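Local coordinates for protein NtrC family transcriptional regulator (Clostridium acetobutylicum ATCC 824, PDB 2Q5C) that probably acts as a sigma-54-dependent transcription activator that binds DNA and ATP, here represented by its N-terminal PrpR-type region, at residues G47-V52 with V69-I74; L5-I10 with A54-G59; T39-I44 with D63-S68. All blocks are in the same frame, centred on the assembly; numbering follows the deposited sequence. Where two conformers were deposited one is given.

All three contacts lie in one α/β half of the chain. Interaction 2 pairs the central strands of a four-stranded parallel sheet. Interaction 1, about 8 Å from it centre to centre, joins the loops leading into strands 54-58 and 73-76; strand 73-76 pairs with strand 54-58, probably through Ile74 N to Ile55 O at 2.8 Å. In interaction 3, about 11 Å from interaction 2 between centres, helices 38-48 and 59-66 pack on the sheet face bearing Ala8 and Ile55, where Ile10 CG2 touches Ala41 CB at 3.7 Å. Interactions 1 and 3, about 10 Å apart between centres, share helix 38-48. Tyr64 of interaction 3 binds a sulfate at the cleft between the halves.

Interaction 1: G47-V52 with V69-I74; sequences GLQDEV and VSIPSI
Gln49 reaches across to the turn at Ser70 and grips it through a single oxygen. Its OE1 takes the backbone N-H of Ser70 at 2.8 Å from N, a nearly straight bond (172° at the hydrogen) that lies in the amide plane and uses a lone pair. The hydroxyl of the same serine is a second donor: Ser70 OG stands 3.1 Å from Gln49 OE1, but 42° above the amide plane and off the lone pairs. Val69 lies alongside the amide, the two side chains running past each other in opposite directions, with Val69 CB 3.5 Å from Gln49 OE1. Ile71 packs against the backbone and CB of Gln49. Its CG2 rests 3.5 Å from the backbone O of Gln49, while its CD1 approaches Gln49 CB at 3.9 Å and meets Val52 CG2 at 3.6 Å, the valine and isoleucine crossing almost at right angles.

What aims the amide is the first torsion of Gln49: CG sits between the backbone N and the carbonyl carbon (chi1 70°), and the chain beyond is extended. The residue itself is at the second position of a type I beta turn, where Glu51 N bonds back to Leu48 O at 2.8 Å. The contact thus ties the loop after helix 38-48 to the loop after helix 59-66. Each loop leads from a helix into the next parallel strand, 54-58 and 73-76 respectively. Ile71 also packs on Ile55 of strand 54-58, and farther along, Pro72 and Ile74 rest against helix 170-187.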
loop_
_atom_site.group_PDB
_atom_site.type_symbol
_atom_site.label_atom_id
_atom_site.label_comp_id
_atom_site.label_asym_id
_atom_site.label_seq_id
_atom_site.Cartn_x
_atom_site.Cartn_y
_atom_site.Cartn_z
ATOM N N GLY A 47 18.818 -2.645 -4.099
ATOM C CA GLY A 47 20.084 -2.138 -3.514
ATOM C C GLY A 47 20.311 -2.650 -2.102
ATOM O O GLY A 47 21.447 -2.753 -1.656
ATOM N N LEU A 48 19.228 -2.963 -1.391
ATOM C CA LEU A 48 19.294 -3.432 -0.000
ATOM C C LEU A 48 19.374 -4.936 0.167
ATOM O O LEU A 48 19.633 -5.443 1.267
ATOM C CB LEU A 48 18.028 -2.993 0.739
ATOM C CG LEU A 48 17.971 -1.545 1.203
ATOM C CD1 LEU A 48 16.565 -1.247 1.665
ATOM C CD2 LEU A 48 18.952 -1.345 2.344
ATOM N N GLN A 49 19.148 -5.684 -0.898
ATOM C CA GLN A 49 18.833 -7.081 -0.686
ATOM C C GLN A 49 19.985 -7.898 -0.136
ATOM O O GLN A 49 19.738 -8.888 0.555
ATOM C CB GLN A 49 18.199 -7.726 -1.910
ATOM C CG GLN A 49 19.104 -7.907 -3.066
ATOM C CD GLN A 49 18.440 -8.734 -4.141
ATOM O OE1 GLN A 49 17.775 -9.731 -3.862
ATOM N NE2 GLN A 49 18.614 -8.322 -5.365
ATOM N N ASP A 50 21.221 -7.487 -0.399
ATOM C CA ASP A 50 22.344 -8.253 0.142
ATOM C C ASP A 50 22.674 -7.802 1.565
ATOM O O ASP A 50 23.552 -8.380 2.217
ATOM C CB ASP A 50 23.576 -8.153 -0.775
ATOM C CG ASP A 50 23.380 -8.856 -2.112
ATOM O OD1 ASP A 50 22.599 -9.839 -2.202
ATOM O OD2 ASP A 50 24.041 -8.428 -3.087
ATOM N N GLU A 51 21.951 -6.794 2.054
ATOM C CA GLU A 51 22.196 -6.216 3.391
ATOM C C GLU A 51 21.094 -6.446 4.422
ATOM O O GLU A 51 21.233 -6.039 5.576
ATOM C CB GLU A 51 22.423 -4.707 3.303
ATOM C CG GLU A 51 23.514 -4.266 2.341
ATOM C CD GLU A 51 23.583 -2.756 2.177
ATOM O OE1 GLU A 51 22.780 -2.005 2.788
ATOM O OE2 GLU A 51 24.464 -2.306 1.412
ATOM N N VAL A 52 19.978 -7.046 4.010
ATOM C CA VAL A 52 18.864 -7.317 4.918
ATOM C C VAL A 52 18.352 -8.738 4.726
ATOM O O VAL A 52 18.641 -9.374 3.682
ATOM C CB VAL A 52 17.676 -6.311 4.750
ATOM C CG1 VAL A 52 18.186 -4.879 4.905
ATOM C CG2 VAL A 52 16.978 -6.480 3.405
ATOM N N VAL A 69 13.684 -8.895 -6.441
ATOM C CA VAL A 69 14.637 -9.346 -5.425
ATOM C C VAL A 69 14.602 -10.851 -5.233
ATOM O O VAL A 69 13.599 -11.502 -5.552
ATOM C CB VAL A 69 14.451 -8.606 -4.046
ATOM C CG1 VAL A 69 14.501 -7.101 -4.268
ATOM C CG2 VAL A 69 13.167 -9.051 -3.302
ATOM N N SER A 70 15.690 -11.409 -4.700
ATOM C CA SER A 70 15.725 -12.856 -4.450
ATOM C C SER A 70 15.548 -13.210 -2.985
ATOM O O SER A 70 15.490 -14.386 -2.631
ATOM C CB SER A 70 17.017 -13.486 -5.015
ATOM O OG SER A 70 18.151 -12.763 -4.548
ATOM N N ILE A 71 15.452 -12.201 -2.118
ATOM C CA ILE A 71 15.253 -12.465 -0.699
ATOM C C ILE A 71 13.750 -12.412 -0.377
ATOM O O ILE A 71 12.974 -11.968 -1.227
ATOM C CB ILE A 71 16.024 -11.471 0.183
ATOM C CG1 ILE A 71 15.519 -10.038 -0.045
ATOM C CG2 ILE A 71 17.525 -11.570 -0.130
ATOM C CD1 ILE A 71 15.987 -9.036 1.024
ATOM N N PRO A 72 13.352 -12.869 0.827
ATOM C CA PRO A 72 11.928 -12.812 1.204
ATOM C C PRO A 72 11.314 -11.407 1.107
ATOM O O PRO A 72 11.899 -10.437 1.613
ATOM C CB PRO A 72 11.934 -13.288 2.641
ATOM C CG PRO A 72 13.123 -14.245 2.700
ATOM C CD PRO A 72 14.163 -13.556 1.857
ATOM N N SER A 73 10.189 -11.328 0.402
ATOM C CA SER A 73 9.416 -10.103 0.175
ATOM C C SER A 73 8.031 -10.398 0.727
ATOM O O SER A 73 7.326 -11.285 0.232
ATOM C CB SER A 73 9.311 -9.765 -1.324
ATOM O OG SER A 73 8.427 -8.638 -1.553
ATOM N N ILE A 74 7.625 -9.658 1.752
ATOM C CA ILE A 74 6.337 -9.878 2.429
ATOM C C ILE A 74 5.430 -8.717 2.080
ATOM O O ILE A 74 5.863 -7.556 2.088
ATOM C CB ILE A 74 6.520 -9.988 3.959
ATOM C CG1 ILE A 74 7.275 -11.268 4.331
ATOM C CG2 ILE A 74 5.195 -9.925 4.696
ATOM C CD1 ILE A 74 8.802 -11.179 4.098
#

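Interaction 2: L5-I10 with A54-G59; sequences LKIALI and AIISRG
Between the peptide groups of Ala8 and Ile56, Ile56 N donates to Ala8 O at 2.8 Å, almost in line with that carbonyl (170°). Ala8 N reaches Ala54 O at 3.1 Å, in the plane of that carbonyl, and Ile10 N continues the ladder to Ile56 O at 3.0 Å. At the N-terminal end of the pair, the bond from Ala54 N to Lys6 O is weak at 3.5 Å. Past Ile10, a water takes the place of the next rung, donating to Ile10 O and accepting from Arg58 N. Ile7, Leu9, Ala54 and Ile56 occupy one face of the sheet. There Ile56 is held from two directions: its CD1 meets Ile7 CG2 at 3.8 Å, and its CG2 meets Leu9 CD1, also at 3.8 Å. Leu9 CG is turned anti to the backbone N (chi1 171°), which swings CD1 toward the neighbouring strand. This face is covered by helices 14-27 and 170-187, with Phe20 touching Ile7, Leu9 and Ile56. On the other face, bearing Ala8 and Ile55, Ile10 CD1 reaches Ile55 CG2 at 3.9 Å under helices 38-48 and 59-66. Parallel strands inclined by 21°, with helices on both faces, belong to a three-layer α/β/α sandwich with a 2-1-3-4 sheet, the half repeated in tandem in the chelatase-like fold of PrpR-type N-terminal domains.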
loop_
_atom_site.group_PDB
_atom_site.type_symbol
_atom_site.label_atom_id
_atom_site.label_comp_id
_atom_site.label_asym_id
_atom_site.label_seq_id
_atom_site.Cartn_x
_atom_site.Cartn_y
_atom_site.Cartn_z
ATOM N N LEU A 5 18.983 -10.022 13.018
ATOM C CA LEU A 5 18.084 -9.956 11.866
ATOM C C LEU A 5 17.838 -8.519 11.463
ATOM O O LEU A 5 17.744 -7.639 12.305
ATOM C CB LEU A 5 16.762 -10.646 12.182
ATOM C CG LEU A 5 16.875 -12.135 12.558
ATOM C CD1 LEU A 5 15.513 -12.737 12.923
ATOM C CD2 LEU A 5 17.553 -12.922 11.448
ATOM N N LYS A 6 17.712 -8.324 10.160
ATOM C CA LYS A 6 17.489 -6.991 9.584
ATOM C C LYS A 6 16.309 -7.049 8.644
ATOM O O LYS A 6 16.269 -7.893 7.738
ATOM C CB LYS A 6 18.716 -6.541 8.816
ATOM C CG LYS A 6 19.995 -6.476 9.678
ATOM C CD LYS A 6 21.206 -6.019 8.875
ATOM C CE LYS A 6 21.070 -4.606 8.342
ATOM N NZ LYS A 6 22.315 -4.223 7.598
ATOM N N ILE A 7 15.315 -6.196 8.880
ATOM C CA ILE A 7 14.126 -6.158 8.031
ATOM C C ILE A 7 13.875 -4.743 7.592
ATOM O O ILE A 7 13.831 -3.814 8.430
ATOM C CB ILE A 7 12.874 -6.719 8.741
ATOM C CG1 ILE A 7 13.149 -8.103 9.330
ATOM C CG2 ILE A 7 11.657 -6.742 7.781
ATOM C CD1 ILE A 7 11.957 -8.674 10.083
ATOM N N ALA A 8 13.693 -4.575 6.289
ATOM C CA ALA A 8 13.354 -3.275 5.704
ATOM C C ALA A 8 11.875 -3.143 5.455
ATOM O O ALA A 8 11.263 -4.033 4.888
ATOM C CB ALA A 8 14.080 -3.039 4.404
ATOM N N LEU A 9 11.303 -2.010 5.851
ATOM C CA LEU A 9 9.943 -1.622 5.464
ATOM C C LEU A 9 10.055 -0.520 4.454
ATOM O O LEU A 9 10.707 0.489 4.721
ATOM C CB LEU A 9 9.136 -1.147 6.695
ATOM C CG LEU A 9 7.785 -0.516 6.311
ATOM C CD1 LEU A 9 6.831 -1.571 5.799
ATOM C CD2 LEU A 9 7.181 0.120 7.560
ATOM N N ILE A 10 9.428 -0.690 3.283
ATOM C CA ILE A 10 9.461 0.322 2.226
ATOM C C ILE A 10 8.008 0.725 2.001
ATOM O O ILE A 10 7.171 -0.115 1.642
ATOM C CB ILE A 10 10.103 -0.203 0.923
ATOM C CG1 ILE A 10 11.508 -0.732 1.243
ATOM C CG2 ILE A 10 10.122 0.935 -0.123
ATOM C CD1 ILE A 10 12.256 -1.354 0.032
ATOM N N ALA A 54 14.937 -9.612 5.006
ATOM C CA ALA A 54 13.616 -9.606 4.388
ATOM C C ALA A 54 13.183 -8.171 4.148
ATOM O O ALA A 54 13.688 -7.263 4.789
ATOM C CB ALA A 54 12.595 -10.288 5.300
ATOM N N ILE A 55 12.220 -7.999 3.242
ATOM C CA ILE A 55 11.606 -6.709 2.920
ATOM C C ILE A 55 10.109 -6.846 3.122
ATOM O O ILE A 55 9.524 -7.883 2.764
ATOM C CB ILE A 55 11.928 -6.278 1.525
ATOM C CG1 ILE A 55 13.458 -6.051 1.440
ATOM C CG2 ILE A 55 11.213 -4.945 1.168
ATOM C CD1 ILE A 55 13.995 -5.995 0.047
ATOM N N ILE A 56 9.489 -5.831 3.741
ATOM C CA ILE A 56 8.034 -5.705 3.898
ATOM C C ILE A 56 7.580 -4.480 3.127
ATOM O O ILE A 56 8.219 -3.410 3.167
ATOM C CB ILE A 56 7.634 -5.585 5.400
ATOM C CG1 ILE A 56 8.032 -6.826 6.207
ATOM C CG2 ILE A 56 6.144 -5.277 5.495
ATOM C CD1 ILE A 56 7.861 -6.687 7.693
ATOM N N SER A 57 6.458 -4.607 2.423
ATOM C CA SER A 57 5.881 -3.489 1.660
ATOM C C SER A 57 4.411 -3.780 1.498
ATOM O O SER A 57 3.937 -4.774 2.021
ATOM C CB SER A 57 6.622 -3.233 0.355
ATOM O OG SER A 57 6.462 -4.351 -0.506
ATOM N N ARG A 58 3.678 -2.913 0.796
ATOM C CA ARG A 58 2.250 -3.093 0.709
ATOM C C ARG A 58 1.799 -3.023 -0.728
ATOM O O ARG A 58 2.370 -2.307 -1.550
ATOM C CB ARG A 58 1.604 -1.983 1.532
ATOM C CG ARG A 58 0.127 -2.146 1.732
ATOM C CD ARG A 58 -0.284 -1.463 3.028
ATOM N NE ARG A 58 -0.393 -0.019 2.887
ATOM C CZ ARG A 58 -1.556 0.640 2.784
ATOM N NH1 ARG A 58 -1.549 1.952 2.653
ATOM N NH2 ARG A 58 -2.718 -0.016 2.813
ATOM N N GLY A 59 0.725 -3.764 -1.022
ATOM C CA GLY A 59 0.005 -3.577 -2.269
ATOM C C GLY A 59 0.843 -3.681 -3.531
ATOM O O GLY A 59 1.681 -4.596 -3.657
HETATM O O HOH W 1 4.734 -0.213 0.472
#

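Interaction 3: T39-I44 with D63-S68; sequences TRASKI and DYIKKS. With SO4 (sulfate ion), chain E.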
loop_
_atom_site.group_PDB
_atom_site.type_symbol
_atom_site.label_atom_id
_atom_site.label_comp_id
_atom_site.label_asym_id
_atom_site.label_seq_id
_atom_site.Cartn_x
_atom_site.Cartn_y
_atom_site.Cartn_z
ATOM N N THR A 39 8.160 1.340 -8.920
ATOM C CA THR A 39 9.495 1.074 -9.509
ATOM C C THR A 39 10.629 1.628 -8.653
ATOM O O THR A 39 11.644 0.950 -8.422
ATOM C CB THR A 39 9.575 1.583 -10.963
ATOM O OG1 THR A 39 8.587 0.894 -11.728
ATOM C CG2 THR A 39 10.969 1.334 -11.558
ATOM N N ARG A 40 10.481 2.842 -8.136
ATOM C CA ARG A 40 11.532 3.410 -7.293
ATOM C C ARG A 40 11.768 2.551 -6.037
ATOM O O ARG A 40 12.924 2.347 -5.637
ATOM C CB ARG A 40 11.150 4.834 -6.909
ATOM C CG ARG A 40 12.131 5.472 -6.003
ATOM C CD ARG A 40 11.993 6.974 -6.012
ATOM N NE ARG A 40 12.919 7.549 -5.037
ATOM C CZ ARG A 40 12.638 7.694 -3.746
ATOM N NH1 ARG A 40 11.453 7.316 -3.276
ATOM N NH2 ARG A 40 13.542 8.213 -2.924
ATOM N N ALA A 41 10.688 2.037 -5.430
ATOM C CA ALA A 41 10.816 1.104 -4.307
ATOM C C ALA A 41 11.561 -0.153 -4.683
ATOM O O ALA A 41 12.365 -0.631 -3.888
ATOM C CB ALA A 41 9.442 0.760 -3.719
ATOM N N SER A 42 11.336 -0.654 -5.905
ATOM C CA SER A 42 12.031 -1.881 -6.331
ATOM C C SER A 42 13.536 -1.621 -6.501
ATOM O O SER A 42 14.340 -2.493 -6.168
ATOM C CB SER A 42 11.392 -2.448 -7.603
ATOM O OG SER A 42 11.716 -1.709 -8.745
ATOM N N LYS A 43 13.923 -0.434 -6.944
ATOM C CA LYS A 43 15.356 -0.097 -7.045
ATOM C C LYS A 43 16.012 -0.035 -5.657
ATOM O O LYS A 43 17.114 -0.542 -5.430
ATOM C CB LYS A 43 15.558 1.214 -7.802
ATOM C CG LYS A 43 17.037 1.611 -7.886
ATOM C CD LYS A 43 17.227 2.820 -8.771
ATOM C CE LYS A 43 18.722 3.204 -8.858
ATOM N NZ LYS A 43 18.917 4.307 -9.886
ATOM N N ILE A 44 15.319 0.572 -4.702
ATOM C CA ILE A 44 15.836 0.637 -3.332
ATOM C C ILE A 44 15.905 -0.774 -2.724
ATOM O O ILE A 44 16.917 -1.133 -2.091
ATOM C CB ILE A 44 14.956 1.578 -2.485
ATOM C CG1 ILE A 44 15.144 3.024 -2.928
ATOM C CG2 ILE A 44 15.266 1.426 -0.985
ATOM C CD1 ILE A 44 14.000 3.949 -2.469
ATOM N N ASP A 63 4.427 -6.159 -5.225
ATOM C CA ASP A 63 4.536 -6.893 -6.482
ATOM C C ASP A 63 5.807 -6.485 -7.236
ATOM O O ASP A 63 6.554 -7.337 -7.738
ATOM C CB ASP A 63 3.286 -6.612 -7.317
ATOM C CG ASP A 63 3.154 -7.529 -8.511
ATOM O OD1 ASP A 63 3.549 -8.709 -8.417
ATOM O OD2 ASP A 63 2.625 -7.062 -9.531
ATOM N N TYR A 64 6.078 -5.187 -7.304
ATOM C CA TYR A 64 7.307 -4.683 -7.931
ATOM C C TYR A 64 8.551 -5.208 -7.226
ATOM O O TYR A 64 9.534 -5.584 -7.864
ATOM C CB TYR A 64 7.295 -3.147 -7.957
ATOM C CG TYR A 64 6.490 -2.595 -9.123
ATOM C CD1 TYR A 64 5.111 -2.486 -9.062
ATOM C CD2 TYR A 64 7.139 -2.216 -10.290
ATOM C CE1 TYR A 64 4.378 -2.027 -10.176
ATOM C CE2 TYR A 64 6.435 -1.735 -11.388
ATOM C CZ TYR A 64 5.055 -1.635 -11.296
ATOM O OH TYR A 64 4.384 -1.189 -12.408
ATOM N N ILE A 65 8.494 -5.244 -5.900
ATOM C CA ILE A 65 9.639 -5.746 -5.142
ATOM C C ILE A 65 9.803 -7.250 -5.312
ATOM O O ILE A 65 10.931 -7.709 -5.540
ATOM C CB ILE A 65 9.499 -5.341 -3.660
ATOM C CG1 ILE A 65 9.686 -3.832 -3.562
ATOM C CG2 ILE A 65 10.555 -6.054 -2.775
ATOM C CD1 ILE A 65 9.422 -3.229 -2.185
ATOM N N LYS A 66 8.722 -8.010 -5.213
ATOM C CA LYS A 66 8.861 -9.460 -5.256
ATOM C C LYS A 66 9.471 -9.911 -6.578
ATOM O O LYS A 66 10.261 -10.849 -6.582
ATOM C CB LYS A 66 7.526 -10.149 -5.046
ATOM C CG LYS A 66 7.644 -11.681 -4.944
ATOM C CD LYS A 66 6.294 -12.322 -4.645
ATOM C CE LYS A 66 6.460 -13.630 -3.868
ATOM N NZ LYS A 66 6.802 -13.367 -2.427
ATOM N N LYS A 67 9.129 -9.235 -7.665
ATOM C CA LYS A 67 9.606 -9.647 -8.998
ATOM C C LYS A 67 11.051 -9.257 -9.245
ATOM O O LYS A 67 11.632 -9.665 -10.256
ATOM C CB LYS A 67 8.714 -9.088 -10.111
ATOM C CG LYS A 67 7.296 -9.619 -10.056
ATOM C CD LYS A 67 6.526 -9.288 -11.321
ATOM C CE LYS A 67 5.020 -9.368 -11.122
ATOM N NZ LYS A 67 4.598 -10.599 -10.402
ATOM N N SER A 68 11.652 -8.469 -8.356
ATOM C CA SER A 68 13.018 -8.009 -8.626
ATOM C C SER A 68 14.086 -8.342 -7.579
ATOM O O SER A 68 15.270 -8.061 -7.800
ATOM C CB SER A 68 13.038 -6.525 -8.982
ATOM O OG SER A 68 12.328 -5.769 -8.044
HETATM S S SO4 E . 5.857 -0.389 -15.404
HETATM O O1 SO4 E . 5.856 -0.731 -16.826
HETATM O O2 SO4 E . 7.122 0.219 -14.995
HETATM O O3 SO4 E . 4.775 0.573 -15.211
HETATM O O4 SO4 E . 5.647 -1.611 -14.634
#
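At the cleft between the two α/β halves, Thr39 and Tyr64 stand beside a sulfate, probably taken up from the crystallisation liquor. Tyr64 OH donates to sulfate O4 at 2.6 Å, the anion meeting the phenol at its edge, near the ring plane. Thr39 OG1 lies obliquely to the same ring, 3.4 Å from Tyr64 CE2. A loop of the other half completes the site: the backbone N of Glu128 donates to Tyr64 OH, its OE1 is hydrogen-bonded to Thr39 OG1, and Asp129 N also binds the sulfate. Helices 38-48 and 59-66 are the crossover helices of successive parallel β-α-β units, lying side by side on one face of the sheet. The CA atoms of Ser42 and Ile65 are 4.7 Å apart, and Ser42 CB lies 3.7 Å from Tyr64 O and 3.5 Å from Ser68 OG. Both serine hydroxyls turn back onto carbonyls of the preceding turn, Ser42 OG bonding to Thr39 O at 2.7 Å and Ser68 OG to Tyr64 O at 2.8 Å, because each OG lies between its backbone N and carbonyl carbon (chi1 75° in Ser42, 50° in Ser68). Nearer the sheet, Ile65 CD1 touches Ala41 CB at 4.3 Å.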